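Local coordinates for protein sialyltransferase 0160 (Photobacterium damselae, PDB 4R84) that is a GT-B-type sialyltransferase that probably transfers sialic acid from CMP-sialic acid to galactose-containing acceptors, at residues K30-V41 and H105-V116. Sequence-based numbering, arbitrary orientation.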
loop_
_atom_site.group_PDB
_atom_site.type_symbol
_atom_site.label_atom_id
_atom_site.label_comp_id
_atom_site.label_asym_id
_atom_site.label_seq_id
_atom_site.Cartn_x
_atom_site.Cartn_y
_atom_site.Cartn_z
ATOM N N LYS A 30 14.889 43.874 21.020
ATOM C CA LYS A 30 14.836 42.625 20.277
ATOM C C LYS A 30 13.419 42.350 19.800
ATOM O O LYS A 30 12.454 42.689 20.478
ATOM C CB LYS A 30 15.304 41.457 21.138
ATOM C CG LYS A 30 16.737 41.481 21.605
ATOM C CD LYS A 30 17.097 40.139 22.246
ATOM C CE LYS A 30 18.558 40.097 22.688
ATOM N NZ LYS A 30 18.708 40.743 24.032
ATOM N N GLU A 31 13.289 41.753 18.625
ATOM C CA GLU A 31 11.977 41.355 18.130
ATOM C C GLU A 31 12.000 39.900 17.700
ATOM O O GLU A 31 12.921 39.469 17.002
ATOM C CB GLU A 31 11.512 42.221 16.955
ATOM C CG GLU A 31 10.080 41.866 16.511
ATOM C CD GLU A 31 9.593 42.661 15.310
ATOM O OE1 GLU A 31 9.801 42.206 14.165
ATOM O OE2 GLU A 31 8.986 43.735 15.510
ATOM N N THR A 32 10.993 39.142 18.131
ATOM C CA THR A 32 10.857 37.763 17.693
ATOM C C THR A 32 9.467 37.598 17.094
ATOM O O THR A 32 8.476 37.985 17.702
ATOM C CB THR A 32 11.057 36.760 18.847
ATOM O OG1 THR A 32 12.408 36.827 19.313
ATOM C CG2 THR A 32 10.753 35.333 18.392
ATOM N N VAL A 33 9.403 37.046 15.888
ATOM C CA VAL A 33 8.126 36.740 15.257
ATOM C C VAL A 33 8.049 35.271 14.906
ATOM O O VAL A 33 8.832 34.773 14.089
ATOM C CB VAL A 33 7.899 37.566 13.976
ATOM C CG1 VAL A 33 6.582 37.173 13.319
ATOM C CG2 VAL A 33 7.933 39.052 14.285
ATOM N N SER A 34 7.071 34.586 15.483
ATOM C CA SER A 34 6.910 33.167 15.226
ATOM C C SER A 34 5.598 32.910 14.502
ATOM O O SER A 34 4.569 33.492 14.845
ATOM C CB SER A 34 6.956 32.376 16.532
ATOM O OG SER A 34 8.257 32.392 17.085
ATOM N N SER A 35 5.622 31.991 13.542
ATOM C CA SER A 35 4.411 31.712 12.778
ATOM C C SER A 35 4.195 30.225 12.645
ATOM O O SER A 35 5.147 29.464 12.490
ATOM C CB SER A 35 4.489 32.340 11.380
ATOM O OG SER A 35 4.604 33.758 11.434
ATOM N N ASN A 36 2.933 29.815 12.712
ATOM C CA ASN A 36 2.589 28.437 12.464
ATOM C C ASN A 36 1.158 28.296 11.984
ATOM O O ASN A 36 0.339 29.209 12.110
ATOM C CB ASN A 36 2.810 27.578 13.706
ATOM C CG ASN A 36 1.818 27.878 14.809
ATOM O OD1 ASN A 36 1.351 29.002 14.950
ATOM N ND2 ASN A 36 1.477 26.861 15.587
ATOM N N SER A 37 0.876 27.131 11.432
ATOM C CA SER A 37 -0.459 26.835 10.940
ATOM C C SER A 37 -0.836 25.415 11.319
ATOM O O SER A 37 0.024 24.553 11.486
ATOM C CB SER A 37 -0.532 27.024 9.427
ATOM O OG SER A 37 0.365 26.149 8.772
ATOM N N ALA A 38 -2.131 25.179 11.483
ATOM C CA ALA A 38 -2.577 23.853 11.862
ATOM C C ALA A 38 -3.988 23.623 11.373
ATOM O O ALA A 38 -4.788 24.560 11.324
ATOM C CB ALA A 38 -2.502 23.685 13.375
ATOM N N ASP A 39 -4.294 22.374 11.016
ATOM C CA ASP A 39 -5.679 21.980 10.754
ATOM C C ASP A 39 -6.327 21.558 12.065
ATOM O O ASP A 39 -5.708 20.860 12.864
ATOM C CB ASP A 39 -5.755 20.822 9.745
ATOM C CG ASP A 39 -5.375 21.244 8.338
ATOM O OD1 ASP A 39 -5.241 22.466 8.091
ATOM O OD2 ASP A 39 -5.231 20.353 7.473
ATOM N N VAL A 40 -7.556 22.004 12.300
ATOM C CA VAL A 40 -8.302 21.563 13.471
ATOM C C VAL A 40 -9.588 20.911 12.986
ATOM O O VAL A 40 -10.390 21.525 12.268
ATOM C CB VAL A 40 -8.603 22.729 14.454
ATOM C CG1 VAL A 40 -9.169 22.197 15.782
ATOM C CG2 VAL A 40 -7.341 23.567 14.719
ATOM N N VAL A 41 -9.782 19.649 13.359
ATOM C CA VAL A 41 -10.972 18.932 12.961
ATOM C C VAL A 41 -12.171 19.505 13.697
ATOM O O VAL A 41 -12.068 19.828 14.878
ATOM C CB VAL A 41 -10.834 17.428 13.253
ATOM C CG1 VAL A 41 -12.132 16.700 12.931
ATOM C CG2 VAL A 41 -9.680 16.876 12.428
ATOM N N HIS A 105 12.326 43.047 24.905
ATOM C CA HIS A 105 11.985 42.075 23.876
ATOM C C HIS A 105 10.504 42.090 23.518
ATOM O O HIS A 105 9.636 42.132 24.386
ATOM C CB HIS A 105 12.396 40.678 24.337
ATOM C CG HIS A 105 12.662 39.720 23.219
ATOM N ND1 HIS A 105 13.624 38.734 23.290
ATOM C CD2 HIS A 105 12.071 39.581 22.008
ATOM C CE1 HIS A 105 13.624 38.039 22.166
ATOM N NE2 HIS A 105 12.690 38.532 21.371
ATOM N N ARG A 106 10.229 42.042 22.220
ATOM C CA ARG A 106 8.870 41.987 21.732
ATOM C C ARG A 106 8.627 40.628 21.053
ATOM O O ARG A 106 9.427 40.183 20.217
ATOM C CB ARG A 106 8.623 43.157 20.793
ATOM C CG ARG A 106 7.227 43.213 20.184
ATOM C CD ARG A 106 7.036 44.606 19.511
ATOM N NE ARG A 106 5.778 44.646 18.735
ATOM C CZ ARG A 106 5.729 44.556 17.412
ATOM N NH1 ARG A 106 6.865 44.346 16.751
ATOM N NH2 ARG A 106 4.575 44.633 16.779
ATOM N N TYR A 107 7.546 39.961 21.450
ATOM C CA TYR A 107 7.227 38.629 20.973
ATOM C C TYR A 107 5.919 38.700 20.226
ATOM O O TYR A 107 4.910 39.161 20.750
ATOM C CB TYR A 107 7.121 37.651 22.139
ATOM C CG TYR A 107 8.406 37.481 22.899
ATOM C CD1 TYR A 107 8.713 38.310 23.972
ATOM C CD2 TYR A 107 9.314 36.495 22.549
ATOM C CE1 TYR A 107 9.893 38.162 24.669
ATOM C CE2 TYR A 107 10.493 36.338 23.234
ATOM C CZ TYR A 107 10.782 37.175 24.294
ATOM O OH TYR A 107 11.958 37.016 24.987
ATOM N N ILE A 108 5.935 38.196 19.002
ATOM C CA ILE A 108 4.717 38.073 18.231
ATOM C C ILE A 108 4.568 36.630 17.784
ATOM O O ILE A 108 5.535 36.010 17.337
ATOM C CB ILE A 108 4.708 39.016 17.013
ATOM C CG1 ILE A 108 4.697 40.480 17.467
ATOM C CG2 ILE A 108 3.501 38.733 16.134
ATOM C CD1 ILE A 108 4.694 41.452 16.318
ATOM N N THR A 109 3.379 36.081 17.998
ATOM C CA THR A 109 3.032 34.766 17.479
ATOM C C THR A 109 1.832 34.888 16.556
ATOM O O THR A 109 0.788 35.430 16.947
ATOM C CB THR A 109 2.697 33.763 18.609
ATOM O OG1 THR A 109 3.900 33.352 19.270
ATOM C CG2 THR A 109 1.974 32.527 18.051
ATOM N N ASN A 110 1.975 34.376 15.335
ATOM C CA ASN A 110 0.872 34.344 14.397
ATOM C C ASN A 110 0.476 32.896 14.129
ATOM O O ASN A 110 1.279 32.113 13.659
ATOM C CB ASN A 110 1.243 35.047 13.092
ATOM C CG ASN A 110 1.687 36.482 13.306
ATOM O OD1 ASN A 110 0.991 37.271 13.945
ATOM N ND2 ASN A 110 2.858 36.821 12.781
ATOM N N THR A 111 -0.747 32.537 14.489
ATOM C CA THR A 111 -1.204 31.180 14.296
ATOM C C THR A 111 -2.418 31.157 13.390
ATOM O O THR A 111 -3.392 31.852 13.634
ATOM C CB THR A 111 -1.547 30.510 15.631
ATOM O OG1 THR A 111 -0.363 30.413 16.434
ATOM C CG2 THR A 111 -2.128 29.116 15.387
ATOM N N THR A 112 -2.360 30.349 12.341
ATOM C CA THR A 112 -3.496 30.220 11.446
ATOM C C THR A 112 -4.096 28.841 11.595
ATOM O O THR A 112 -3.419 27.848 11.359
ATOM C CB THR A 112 -3.091 30.441 10.001
ATOM O OG1 THR A 112 -2.471 31.724 9.900
ATOM C CG2 THR A 112 -4.304 30.367 9.086
ATOM N N LEU A 113 -5.352 28.792 12.023
ATOM C CA LEU A 113 -6.047 27.533 12.197
ATOM C C LEU A 113 -7.058 27.351 11.079
ATOM O O LEU A 113 -7.892 28.230 10.848
ATOM C CB LEU A 113 -6.763 27.490 13.553
ATOM C CG LEU A 113 -5.830 27.682 14.748
ATOM C CD1 LEU A 113 -6.605 27.612 16.089
ATOM C CD2 LEU A 113 -4.679 26.662 14.677
ATOM N N THR A 114 -7.013 26.210 10.401
ATOM C CA THR A 114 -8.014 25.915 9.396
ATOM C C THR A 114 -8.925 24.808 9.948
ATOM O O THR A 114 -8.458 23.734 10.322
ATOM C CB THR A 114 -7.369 25.486 8.044
ATOM O OG1 THR A 114 -6.528 26.543 7.559
ATOM C CG2 THR A 114 -8.431 25.229 6.999
ATOM N N VAL A 115 -10.214 25.098 10.045
ATOM C CA VAL A 115 -11.187 24.102 10.498
ATOM C C VAL A 115 -11.537 23.201 9.347
ATOM O O VAL A 115 -11.935 23.675 8.279
ATOM C CB VAL A 115 -12.451 24.776 11.061
ATOM C CG1 VAL A 115 -13.541 23.742 11.365
ATOM C CG2 VAL A 115 -12.096 25.588 12.300
ATOM N N VAL A 116 -11.341 21.905 9.556
ATOM C CA VAL A 116 -11.514 20.924 8.490
ATOM C C VAL A 116 -12.509 19.856 8.883
ATOM O O VAL A 116 -12.748 19.602 10.058
ATOM C CB VAL A 116 -10.172 20.254 8.111
ATOM C CG1 VAL A 116 -9.201 21.332 7.618
ATOM C CG2 VAL A 116 -9.591 19.504 9.292
HETATM O O HOH W 1 0.449 31.880 10.599
#
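The imidazole of His105 lies between two groups: Lys30 CB sits over one face, 3.7 Å from the ring centroid, and the Tyr107 ring covers the opposite one. At its edge, NE2 is hydrogen-bonded to Thr32 OG1 at 2.7 Å, so the ring is held by packing and by a polar bond together. Arg106, CG anti to its backbone nitrogen (chi1 179°) and extended as far as NE, runs out beside Glu31, and NH1 forms a salt bridge with Glu31 OE2, the oxygen near the guanidinium plane; the glutamate is poorly ordered, so the details of this pairing are less certain. A parallel ladder starts here: Arg106 N donates to Lys30 O and its carbonyl accepts from Thr32 N, and Ile108, Asn110 and Thr112 bind in the same way. Water 1 joins Thr112 OG1 to Asn36 O. Leu113 CD2 packs 3.9 Å from Ala38 CB and also meets Val40 CG2. Thr114 continues the ladder to Val116, whose N lies 2.9 Å from Val40 O and whose CG1 rests on the Asp39 carboxylate carbon. Strand 31-41 thus pairs with the first part of strand 106-125, in the PKD-like, immunoglobulin-type domain; further on that strand pairs with 149-154 and 197-204. Strand 92-101 runs antiparallel along its other edge, and Tyr46 of strand 45-48 packs on Ala38 and Val40.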